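Local coordinates for beta-galactosidase (Streptococcus pneumoniae, PDB 4CU9), which hydrolyses beta-galactosides as a multidomain enzyme and, through this calcium-bearing beta-sandwich module, probably binds carbohydrate, at residues N17-S22 and D33-L38; S22-I27 and R47-W52; G41-N46 and A175-T180; Q81-F86 and G146-V151. All coordinates share one frame; numbering follows the deposited sequence. Where two conformers were deposited one is given.

Contact 1: residues N17-S22 and D33-L38; sequences NQAFAS and DRVDYL. With CA (calcium ion), chain C.
Q18 and D36 make the one direct polar link between strand 18-21 and the loop D33-L38. The amide nitrogen NE2 of Q18 gives a hydrogen bond of 2.9 Å to OD1 of D36, bent to 145° at the hydrogen and reaching the carboxylate on its syn side, somewhat out of plane. The amide and carboxylate planes are turned 69° against each other. The same NE2 also donates to the backbone oxygen of A19 at 2.9 Å, almost straight and on a lone pair in the carbonyl plane; this curled-back Q18 chain, bent by its CB-CG torsion (chi2 62°), is thereby held against its own strand. A water adds a second bridge, accepting from A19 N and donating to OD1 of D36 at 2.7 Å, while OD2 of D36 is hydrogen-bonded to Y114.

The rest is packing by small side chains: CB of A19 rests on the backbone oxygen of V35 (3.3 Å) and meets CB of L38 (3.9 Å). With V35 CG2 anti to its backbone N, that methyl reaches strand 18-21 and touches CB of A21 at 3.9 Å as well as the carbonyl carbon of F20.

The short 3-10 turn at 35-37 also serves the metal site: the backbone oxygen of Y37 binds the calcium ion at 2.2 Å. Strand 18-21 pairs antiparallel with strand 61-70 of the galactose-binding-like sandwich, and W49 of strand 49-50 packs against A21, V35 and L38.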
# COMPACT_ATOMS: atom_id res chain seq x y z
N ASN A 17 9.55 -7.97 -5.88
CA ASN A 17 8.91 -7.15 -4.84
C ASN A 17 7.58 -7.71 -4.38
O ASN A 17 6.79 -8.26 -5.17
CB ASN A 17 8.68 -5.72 -5.29
CG ASN A 17 9.95 -4.98 -5.69
OD1 ASN A 17 11.06 -5.25 -5.24
ND2 ASN A 17 9.74 -3.93 -6.48
N GLN A 18 7.34 -7.57 -3.07
CA GLN A 18 6.14 -8.12 -2.43
C GLN A 18 5.24 -7.02 -1.88
O GLN A 18 5.66 -6.25 -1.02
CB GLN A 18 6.55 -9.05 -1.28
CG GLN A 18 5.37 -9.65 -0.55
CD GLN A 18 4.52 -10.54 -1.47
OE1 GLN A 18 5.00 -11.55 -1.96
NE2 GLN A 18 3.29 -10.13 -1.76
N ALA A 19 4.00 -6.97 -2.40
CA ALA A 19 3.05 -6.01 -1.94
C ALA A 19 2.53 -6.50 -0.60
O ALA A 19 2.52 -7.70 -0.33
CB ALA A 19 1.92 -5.83 -2.93
N PHE A 20 2.18 -5.56 0.26
CA PHE A 20 1.60 -5.90 1.57
C PHE A 20 0.56 -4.90 1.99
O PHE A 20 0.59 -3.71 1.55
CB PHE A 20 2.68 -6.07 2.66
CG PHE A 20 3.33 -4.79 3.04
CD1 PHE A 20 4.39 -4.31 2.32
CD2 PHE A 20 2.79 -4.03 4.05
CE1 PHE A 20 4.96 -3.08 2.67
CE2 PHE A 20 3.33 -2.81 4.38
CZ PHE A 20 4.40 -2.34 3.68
N ALA A 21 -0.31 -5.33 2.91
CA ALA A 21 -1.30 -4.46 3.51
C ALA A 21 -1.65 -4.81 4.96
O ALA A 21 -1.58 -5.96 5.37
CB ALA A 21 -2.55 -4.37 2.66
N SER A 22 -2.00 -3.79 5.72
CA SER A 22 -2.51 -3.99 7.08
C SER A 22 -3.80 -4.83 7.10
O SER A 22 -4.01 -5.62 8.04
CB SER A 22 -2.72 -2.65 7.79
OG SER A 22 -3.65 -1.81 7.15
N ASP A 33 -10.62 -9.33 -4.40
CA ASP A 33 -9.58 -8.32 -4.14
C ASP A 33 -8.33 -9.02 -3.64
O ASP A 33 -8.43 -9.99 -2.88
CB ASP A 33 -10.04 -7.30 -3.10
CG ASP A 33 -11.34 -6.61 -3.48
OD1 ASP A 33 -11.65 -6.47 -4.68
OD2 ASP A 33 -11.98 -6.12 -2.54
N ARG A 34 -7.17 -8.57 -4.07
CA ARG A 34 -5.90 -9.18 -3.70
C ARG A 34 -4.84 -8.09 -3.60
O ARG A 34 -4.75 -7.21 -4.46
CB ARG A 34 -5.43 -10.20 -4.76
CG ARG A 34 -6.34 -11.39 -5.03
CD ARG A 34 -6.49 -12.29 -3.80
NE ARG A 34 -7.40 -13.44 -4.07
CZ ARG A 34 -8.70 -13.51 -3.77
NH1 ARG A 34 -9.35 -12.50 -3.15
NH2 ARG A 34 -9.37 -14.62 -4.08
N VAL A 35 -4.02 -8.17 -2.56
CA VAL A 35 -2.96 -7.18 -2.38
C VAL A 35 -1.89 -7.35 -3.47
O VAL A 35 -1.22 -6.40 -3.86
CB VAL A 35 -2.33 -7.27 -0.99
CG1 VAL A 35 -1.43 -8.51 -0.87
CG2 VAL A 35 -1.55 -6.03 -0.68
N ASP A 36 -1.73 -8.56 -3.97
CA ASP A 36 -0.75 -8.80 -5.02
C ASP A 36 -1.11 -8.08 -6.31
O ASP A 36 -0.26 -7.93 -7.15
CB ASP A 36 -0.60 -10.31 -5.24
CG ASP A 36 0.23 -10.98 -4.12
OD1 ASP A 36 1.37 -10.53 -3.84
OD2 ASP A 36 -0.23 -11.98 -3.52
N TYR A 37 -2.35 -7.61 -6.47
CA TYR A 37 -2.70 -6.81 -7.63
C TYR A 37 -2.10 -5.40 -7.59
O TYR A 37 -2.10 -4.72 -8.61
CB TYR A 37 -4.22 -6.70 -7.80
CG TYR A 37 -4.93 -8.00 -8.09
CD1 TYR A 37 -4.29 -9.02 -8.76
CD2 TYR A 37 -6.25 -8.20 -7.69
CE1 TYR A 37 -4.93 -10.23 -9.04
CE2 TYR A 37 -6.91 -9.40 -7.98
CZ TYR A 37 -6.23 -10.41 -8.65
OH TYR A 37 -6.82 -11.64 -8.95
N LEU A 38 -1.56 -4.99 -6.43
CA LEU A 38 -0.93 -3.69 -6.29
C LEU A 38 0.34 -3.50 -7.11
O LEU A 38 0.63 -2.37 -7.52
CB LEU A 38 -0.54 -3.41 -4.85
CG LEU A 38 -1.63 -3.04 -3.85
CD1 LEU A 38 -0.98 -2.74 -2.52
CD2 LEU A 38 -2.40 -1.83 -4.31
CA CA C . -2.33 -3.78 -10.64
O HOH W 1 3.21 -8.66 -4.60
O HOH W 2 -4.40 -4.67 -11.16

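Contact 2: residues S22-I27 and R47-W52; sequences SATNDI and RRWTNW
The indole nitrogen of W49 and the hydroxyl of T24 form the shortest bond here, NE1 to OG1 at 2.7 Å, with the oxygen in the ring plane but the angle at the hydrogen bent to 139°. T24 OG1 is also hydrogen-bonded to the backbone oxygen of S115. The bend is consistent with a second acceptor at the same edge: NE1 of W49 makes a weak bond of 3.3 Å to the backbone oxygen of A23. A straighter bond joins the backbones, from N25 N to T50 O at 2.9 Å and 168°. T50 O additionally receives a CA-H...O contact from T24 CA at 3.3 Å.

Packing surrounds these bonds. With T24 CG2 anti to the backbone N, the methyl lies 3.6 Å from CD1 of W49, next to the pyrrole part of the ring. N25, the centre of an inverse gamma turn, sets its CB 3.9 Å from CG2 of T50 and against the backbone oxygen of W52. Its amide runs alongside the W52 side chain with the two planes 66° apart, and ND2 is hydrogen-bonded to D33. Nearby, CB of N51 rests 3.6 Å from A23 O, while N51 OD1 accepts from the backbone of V174.

The in-plane bond to T24 OG1, helped by the weak one to A23 O, probably fixes the rotation of the W49 ring and joins the irregular loop to the start of the sheet-forming strand 49-50.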
# COMPACT_ATOMS: atom_id res chain seq x y z
N SER A 22 -2.00 -3.79 5.72
CA SER A 22 -2.51 -3.99 7.08
C SER A 22 -3.80 -4.83 7.10
O SER A 22 -4.01 -5.62 8.04
CB SER A 22 -2.72 -2.65 7.79
OG SER A 22 -3.65 -1.81 7.15
N ALA A 23 -4.67 -4.59 6.12
CA ALA A 23 -5.91 -5.36 5.93
C ALA A 23 -6.30 -5.48 4.47
O ALA A 23 -6.00 -4.59 3.70
CB ALA A 23 -7.06 -4.72 6.68
N THR A 24 -6.99 -6.56 4.10
CA THR A 24 -7.40 -6.74 2.73
C THR A 24 -8.70 -7.55 2.73
O THR A 24 -8.87 -8.45 3.56
CB THR A 24 -6.34 -7.52 1.90
OG1 THR A 24 -5.10 -6.81 1.83
CG2 THR A 24 -6.80 -7.85 0.51
N ASN A 25 -9.60 -7.22 1.81
CA ASN A 25 -10.83 -7.99 1.58
C ASN A 25 -10.54 -9.23 0.72
O ASN A 25 -10.95 -9.33 -0.44
CB ASN A 25 -11.85 -7.09 0.91
CG ASN A 25 -13.14 -7.80 0.57
OD1 ASN A 25 -13.68 -8.55 1.37
ND2 ASN A 25 -13.65 -7.52 -0.61
N ASP A 26 -9.78 -10.15 1.28
CA ASP A 26 -9.44 -11.41 0.58
C ASP A 26 -9.76 -12.64 1.41
O ASP A 26 -9.24 -13.72 1.14
CB ASP A 26 -7.96 -11.43 0.15
CG ASP A 26 -7.00 -11.37 1.32
OD1 ASP A 26 -7.47 -11.38 2.49
OD2 ASP A 26 -5.79 -11.37 1.05
N ILE A 27 -10.57 -12.47 2.45
CA ILE A 27 -10.88 -13.55 3.37
C ILE A 27 -12.13 -14.32 2.92
O ILE A 27 -12.16 -15.55 2.92
CB ILE A 27 -11.14 -12.99 4.79
CG1 ILE A 27 -9.90 -12.27 5.33
CG2 ILE A 27 -11.57 -14.10 5.73
CD1 ILE A 27 -8.64 -13.09 5.15
N ARG A 47 -9.03 -5.94 -11.19
CA ARG A 47 -7.97 -6.51 -10.37
C ARG A 47 -7.48 -5.45 -9.40
O ARG A 47 -6.55 -4.70 -9.69
CB ARG A 47 -6.83 -7.00 -11.24
CG ARG A 47 -7.19 -8.18 -12.14
CD ARG A 47 -6.10 -8.45 -13.17
NE ARG A 47 -4.77 -8.73 -12.57
CZ ARG A 47 -4.33 -9.95 -12.25
NH1 ARG A 47 -5.09 -11.02 -12.43
NH2 ARG A 47 -3.11 -10.10 -11.74
N ARG A 48 -8.12 -5.36 -8.25
CA ARG A 48 -7.76 -4.32 -7.29
C ARG A 48 -7.51 -4.89 -5.90
O ARG A 48 -7.92 -6.01 -5.59
CB ARG A 48 -8.87 -3.28 -7.24
CG ARG A 48 -10.19 -3.87 -6.83
CD ARG A 48 -11.34 -3.10 -7.36
NE ARG A 48 -12.59 -3.71 -6.91
CZ ARG A 48 -13.53 -4.23 -7.70
NH1 ARG A 48 -13.41 -4.21 -9.02
NH2 ARG A 48 -14.60 -4.76 -7.16
N TRP A 49 -6.75 -4.14 -5.12
CA TRP A 49 -6.67 -4.34 -3.71
C TRP A 49 -7.70 -3.41 -3.07
O TRP A 49 -7.85 -2.26 -3.45
CB TRP A 49 -5.27 -4.01 -3.18
CG TRP A 49 -5.27 -3.90 -1.70
CD1 TRP A 49 -5.19 -4.92 -0.81
CD2 TRP A 49 -5.42 -2.72 -0.95
NE1 TRP A 49 -5.24 -4.43 0.47
CE2 TRP A 49 -5.39 -3.08 0.41
CE3 TRP A 49 -5.53 -1.36 -1.29
CZ2 TRP A 49 -5.50 -2.14 1.42
CZ3 TRP A 49 -5.64 -0.44 -0.29
CH2 TRP A 49 -5.64 -0.83 1.06
N THR A 50 -8.33 -3.91 -2.02
CA THR A 50 -9.22 -3.12 -1.24
C THR A 50 -9.19 -3.66 0.18
O THR A 50 -8.80 -4.82 0.42
CB THR A 50 -10.59 -3.44 -1.87
OG1 THR A 50 -10.92 -2.55 -2.96
CG2 THR A 50 -11.61 -3.70 -0.95
N ASN A 51 -9.59 -2.83 1.13
CA ASN A 51 -9.82 -3.32 2.53
C ASN A 51 -11.28 -3.17 2.89
O ASN A 51 -11.63 -3.00 4.05
CB ASN A 51 -8.98 -2.53 3.53
CG ASN A 51 -9.48 -1.12 3.71
OD1 ASN A 51 -9.94 -0.48 2.75
ND2 ASN A 51 -9.41 -0.61 4.94
N TRP A 52 -12.14 -3.26 1.87
CA TRP A 52 -13.58 -3.17 2.05
C TRP A 52 -14.05 -4.24 3.07
O TRP A 52 -13.58 -5.39 3.09
CB TRP A 52 -14.34 -3.39 0.72
CG TRP A 52 -15.84 -3.18 0.87
CD1 TRP A 52 -16.49 -2.00 0.82
CD2 TRP A 52 -16.82 -4.18 1.13
NE1 TRP A 52 -17.84 -2.18 1.05
CE2 TRP A 52 -18.07 -3.52 1.24
CE3 TRP A 52 -16.78 -5.57 1.29
CZ2 TRP A 52 -19.25 -4.21 1.49
CZ3 TRP A 52 -17.96 -6.26 1.56
CH2 TRP A 52 -19.19 -5.57 1.66

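Contact 3: residues G41-N46 and A175-T180; sequences GDHSEN and AMIEMT. With CA (calcium ion), chain C.
E178 and G41 meet at the calcium site of this galactose-binding-like beta-sandwich, where a loop folds over a classic beta bulge formed by I177 and E178 opposite H85. From the backbone, CB of E178 comes first against the imidazole of H43, 3.5 Å from CE1, and CG follows at 3.7 Å from the same atom; the two side chains cross at about a right angle. A bend about CB-CG (chi2 78°) then turns the carboxylate away from the imidazole and toward the metal. Its OE1 binds the calcium ion at 2.2 Å, while OE2 accepts a hydrogen bond of 2.9 Å from G41 N, on the syn side but 28° out of the carboxylate plane. Each oxygen thus has its own partner, which fixes the rotation of the group.

The backbone oxygens of D42 and I177 bind the same ion, and Y37 and D40 complete the protein ligands. D42 O and E178 OE1, 3.2 Å apart, are both acceptors, and the calcium ion probably offsets their repulsion.

I177 packs beside the site: its CG2 lies 3.4 Å from CA of H43, and CD1 approaches E45 CA. D42 organises the loop through an Asx turn, with its OD2 accepting from S44 N, and through a bond from the hydroxyl of S44 to D42 OD1. The calcium-bound water, 2.3 Å from the ion, donates to D42 OD2 at 2.8 Å.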
# COMPACT_ATOMS: atom_id res chain seq x y z
N GLY A 41 1.79 -4.69 -12.42
CA GLY A 41 1.87 -3.99 -13.70
C GLY A 41 0.55 -3.79 -14.41
O GLY A 41 0.50 -3.05 -15.40
N ASP A 42 -0.51 -4.46 -13.93
CA ASP A 42 -1.81 -4.47 -14.58
C ASP A 42 -2.63 -3.30 -14.04
O ASP A 42 -2.59 -3.02 -12.85
CB ASP A 42 -2.51 -5.82 -14.36
CG ASP A 42 -3.98 -5.76 -14.69
OD1 ASP A 42 -4.34 -5.99 -15.86
OD2 ASP A 42 -4.80 -5.43 -13.79
N HIS A 43 -3.37 -2.65 -14.92
CA HIS A 43 -4.22 -1.53 -14.53
C HIS A 43 -5.70 -1.80 -14.82
O HIS A 43 -6.45 -0.88 -15.00
CB HIS A 43 -3.73 -0.23 -15.16
CG HIS A 43 -2.39 0.21 -14.64
ND1 HIS A 43 -2.24 1.16 -13.65
CD2 HIS A 43 -1.14 -0.20 -14.96
CE1 HIS A 43 -0.95 1.32 -13.38
NE2 HIS A 43 -0.26 0.50 -14.16
N SER A 44 -6.12 -3.07 -14.79
CA SER A 44 -7.51 -3.43 -14.95
C SER A 44 -8.29 -3.06 -13.68
O SER A 44 -7.87 -3.40 -12.57
CB SER A 44 -7.67 -4.94 -15.18
OG SER A 44 -6.81 -5.42 -16.20
N GLU A 45 -9.44 -2.42 -13.85
CA GLU A 45 -10.33 -2.07 -12.74
C GLU A 45 -10.83 -3.28 -11.97
O GLU A 45 -11.19 -3.15 -10.79
CB GLU A 45 -11.52 -1.22 -13.25
CG GLU A 45 -11.04 0.06 -13.89
CD GLU A 45 -12.14 1.08 -14.17
OE1 GLU A 45 -13.33 0.78 -13.95
OE2 GLU A 45 -11.77 2.19 -14.61
N ASN A 46 -10.82 -4.44 -12.61
CA ASN A 46 -11.32 -5.66 -11.99
C ASN A 46 -10.27 -6.45 -11.22
O ASN A 46 -10.58 -7.50 -10.66
CB ASN A 46 -11.99 -6.54 -13.04
CG ASN A 46 -13.31 -5.96 -13.51
OD1 ASN A 46 -13.54 -5.75 -14.69
ND2 ASN A 46 -14.20 -5.69 -12.55
N ALA A 175 -9.51 1.65 -2.18
CA ALA A 175 -9.27 0.74 -3.28
C ALA A 175 -8.16 1.23 -4.21
O ALA A 175 -8.06 2.44 -4.51
CB ALA A 175 -10.55 0.51 -4.07
N MET A 176 -7.29 0.31 -4.61
CA MET A 176 -6.17 0.62 -5.47
C MET A 176 -5.94 -0.43 -6.51
O MET A 176 -6.06 -1.65 -6.25
CB MET A 176 -4.83 0.80 -4.71
CG MET A 176 -4.84 1.80 -3.59
SD MET A 176 -3.20 2.11 -2.87
CE MET A 176 -2.39 3.01 -4.16
N ILE A 177 -5.53 0.06 -7.68
CA ILE A 177 -5.21 -0.81 -8.80
C ILE A 177 -3.71 -1.03 -8.95
O ILE A 177 -3.29 -2.05 -9.46
CB ILE A 177 -5.83 -0.23 -10.08
CG1 ILE A 177 -7.34 -0.38 -10.01
CG2 ILE A 177 -5.29 -0.89 -11.34
CD1 ILE A 177 -8.07 0.59 -10.93
N GLU A 178 -2.92 -0.02 -8.59
CA GLU A 178 -1.48 -0.14 -8.67
C GLU A 178 -0.80 0.81 -7.70
O GLU A 178 -1.28 1.91 -7.43
CB GLU A 178 -0.98 0.09 -10.11
CG GLU A 178 0.45 -0.38 -10.37
CD GLU A 178 0.61 -1.88 -10.55
OE1 GLU A 178 -0.41 -2.63 -10.57
OE2 GLU A 178 1.77 -2.32 -10.70
N MET A 179 0.32 0.35 -7.17
CA MET A 179 1.17 1.18 -6.32
C MET A 179 2.59 0.84 -6.71
O MET A 179 2.96 -0.34 -6.68
CB MET A 179 0.92 0.85 -4.86
CG MET A 179 1.89 1.46 -3.89
SD MET A 179 1.62 0.97 -2.20
CE MET A 179 -0.03 1.48 -1.82
N THR A 180 3.39 1.85 -7.02
CA THR A 180 4.77 1.66 -7.48
C THR A 180 5.68 2.69 -6.80
O THR A 180 5.27 3.86 -6.56
CB THR A 180 4.86 1.87 -9.01
OG1 THR A 180 3.77 1.21 -9.66
CG2 THR A 180 6.12 1.30 -9.56
CA CA C . -2.33 -3.78 -10.64
O HOH W 2 -4.40 -4.67 -11.16

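Contact 4: residues Q81-F86 and G146-V151; sequences QAKLHF and GDEINV
The ammonium group of K83 is gripped by two side chains across the contact, N150 on the strand and E148 just before it: NZ donates to OD1 of N150 at 2.8 Å and forms a salt bridge with OE2 of E148 at 3.0 Å. K83 and N150 lie on one face of an antiparallel pairing in the beta-sandwich, between strand 73-86 and the start of strand 149-158. The lysine chain runs alongside N150 and bends only at its last torsion (chi4 -85°), which brings NZ within bonding distance of both acceptors. It meets the amide oxygen nearly along the C=O axis, but reaches the E148 carboxylate from above its plane, 54° out. Such a position would probably favour the charged form of the lysine.

The pairing itself is regular from A82 to L84. A82 and V151 form a hydrogen-bonded pair, and so do L84 and I149; in the latter, I149 N to L84 O is the shorter bond, 2.8 Å. K83 and N150 make the non-hydrogen-bonded pair between them. Beyond the L84-I149 pair the regular bonding stops, and by F86 and G146 the chains have drawn apart, with a weak bond from G146 N to F86 O and a water that accepts from F86 N and donates to D147 O.

The other face is apolar. CB of A82 meets CB of V151, and the L84 side chain crosses that of V151, CD1 to CG2 4.2 Å. W163 of strand 160-166 lies against L84 and V151, and M176 against L84 and F86. At the end of this row, the methyl CD1 of I149 lies in the plane of the F86 ring at its edge, 3.7 Å from CD2.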
# COMPACT_ATOMS: atom_id res chain seq x y z
N GLN A 81 10.39 8.56 -6.29
CA GLN A 81 9.17 8.77 -7.05
C GLN A 81 8.22 7.62 -6.75
O GLN A 81 8.64 6.52 -6.35
CB GLN A 81 9.47 8.84 -8.55
CG GLN A 81 10.55 9.86 -8.94
CD GLN A 81 10.78 9.88 -10.44
OE1 GLN A 81 11.76 9.33 -10.95
NE2 GLN A 81 9.87 10.49 -11.14
N ALA A 82 6.93 7.88 -6.94
CA ALA A 82 5.91 6.87 -6.72
C ALA A 82 4.77 7.11 -7.66
O ALA A 82 4.55 8.22 -8.15
CB ALA A 82 5.42 6.89 -5.28
N LYS A 83 4.02 6.05 -7.91
CA LYS A 83 2.78 6.12 -8.67
C LYS A 83 1.67 5.46 -7.89
O LYS A 83 1.89 4.41 -7.25
CB LYS A 83 2.90 5.41 -10.00
CG LYS A 83 3.80 6.18 -10.95
CD LYS A 83 4.15 5.35 -12.15
CE LYS A 83 5.16 6.05 -13.03
NZ LYS A 83 4.48 6.98 -13.96
N LEU A 84 0.50 6.06 -7.98
CA LEU A 84 -0.68 5.61 -7.28
C LEU A 84 -1.84 5.54 -8.24
O LEU A 84 -2.11 6.54 -8.93
CB LEU A 84 -1.00 6.63 -6.19
CG LEU A 84 -0.02 6.75 -5.03
CD1 LEU A 84 -0.34 7.95 -4.15
CD2 LEU A 84 -0.17 5.52 -4.20
N HIS A 85 -2.53 4.40 -8.32
CA HIS A 85 -3.75 4.29 -9.13
C HIS A 85 -4.90 3.82 -8.23
O HIS A 85 -4.92 2.65 -7.82
CB HIS A 85 -3.54 3.27 -10.24
CG HIS A 85 -4.54 3.33 -11.35
ND1 HIS A 85 -5.70 4.07 -11.30
CD2 HIS A 85 -4.54 2.74 -12.58
CE1 HIS A 85 -6.36 3.94 -12.44
NE2 HIS A 85 -5.67 3.15 -13.24
N PHE A 86 -5.82 4.71 -7.93
CA PHE A 86 -6.94 4.40 -7.07
C PHE A 86 -8.16 3.98 -7.87
O PHE A 86 -8.30 4.34 -9.05
CB PHE A 86 -7.29 5.60 -6.18
CG PHE A 86 -6.21 5.93 -5.20
CD1 PHE A 86 -6.02 5.14 -4.08
CD2 PHE A 86 -5.41 7.04 -5.36
CE1 PHE A 86 -5.04 5.41 -3.17
CE2 PHE A 86 -4.45 7.34 -4.45
CZ PHE A 86 -4.27 6.54 -3.34
N GLY A 146 -9.25 7.17 -10.80
CA GLY A 146 -9.28 7.49 -12.23
C GLY A 146 -7.89 7.40 -12.80
O GLY A 146 -7.42 6.32 -13.05
N ASP A 147 -7.24 8.53 -12.99
CA ASP A 147 -5.93 8.56 -13.62
C ASP A 147 -4.90 8.15 -12.59
O ASP A 147 -5.09 8.34 -11.40
CB ASP A 147 -5.59 9.98 -14.09
CG ASP A 147 -6.19 10.30 -15.41
OD1 ASP A 147 -5.75 9.70 -16.41
OD2 ASP A 147 -7.09 11.16 -15.45
N GLU A 148 -3.79 7.62 -13.09
CA GLU A 148 -2.60 7.42 -12.28
C GLU A 148 -2.05 8.76 -11.76
O GLU A 148 -2.02 9.76 -12.49
CB GLU A 148 -1.57 6.65 -13.12
CG GLU A 148 -0.12 6.85 -12.79
CD GLU A 148 0.77 5.98 -13.66
OE1 GLU A 148 0.65 4.75 -13.50
OE2 GLU A 148 1.56 6.54 -14.47
N ILE A 149 -1.66 8.76 -10.49
CA ILE A 149 -1.12 9.92 -9.81
C ILE A 149 0.38 9.73 -9.68
O ILE A 149 0.84 8.65 -9.29
CB ILE A 149 -1.72 10.10 -8.40
CG1 ILE A 149 -3.23 10.36 -8.48
CG2 ILE A 149 -1.03 11.23 -7.67
CD1 ILE A 149 -3.97 9.95 -7.22
N ASN A 150 1.16 10.77 -9.99
CA ASN A 150 2.59 10.70 -9.90
C ASN A 150 3.04 11.55 -8.72
O ASN A 150 2.51 12.64 -8.51
CB ASN A 150 3.28 11.13 -11.20
CG ASN A 150 2.90 10.27 -12.40
OD1 ASN A 150 3.47 9.19 -12.61
ND2 ASN A 150 1.94 10.74 -13.19
N VAL A 151 3.99 11.02 -7.96
CA VAL A 151 4.47 11.61 -6.73
C VAL A 151 5.98 11.69 -6.73
O VAL A 151 6.64 10.78 -7.19
CB VAL A 151 4.03 10.73 -5.52
CG1 VAL A 151 4.79 11.06 -4.24
CG2 VAL A 151 2.52 10.75 -5.30
O HOH W 3 6.33 9.01 -10.90
O HOH W 4 -6.02 7.22 -9.25

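How the contacts relate
The calcium ion joins contact 1 to contact 3: Y37 of the first and D42, I177 and E178 of the second bind it, and L38 O lies 2.8 Å from M179 N, a probable hydrogen bond. Contact 2 shares S22 with contact 1 and meets it again where R34 N lies 3.1 Å from R48 O, a probable hydrogen bond. Strand 49-50 carries contact 2 to strand 173-182 of contact 3, with W49 N 2.8 Å from M176 O. On that strand's other edge, I177 N lies 2.7 Å from H85 O of contact 4. Contacts 2 and 4 are the farthest apart of the four, their centres about 19 Å from each other with no touch.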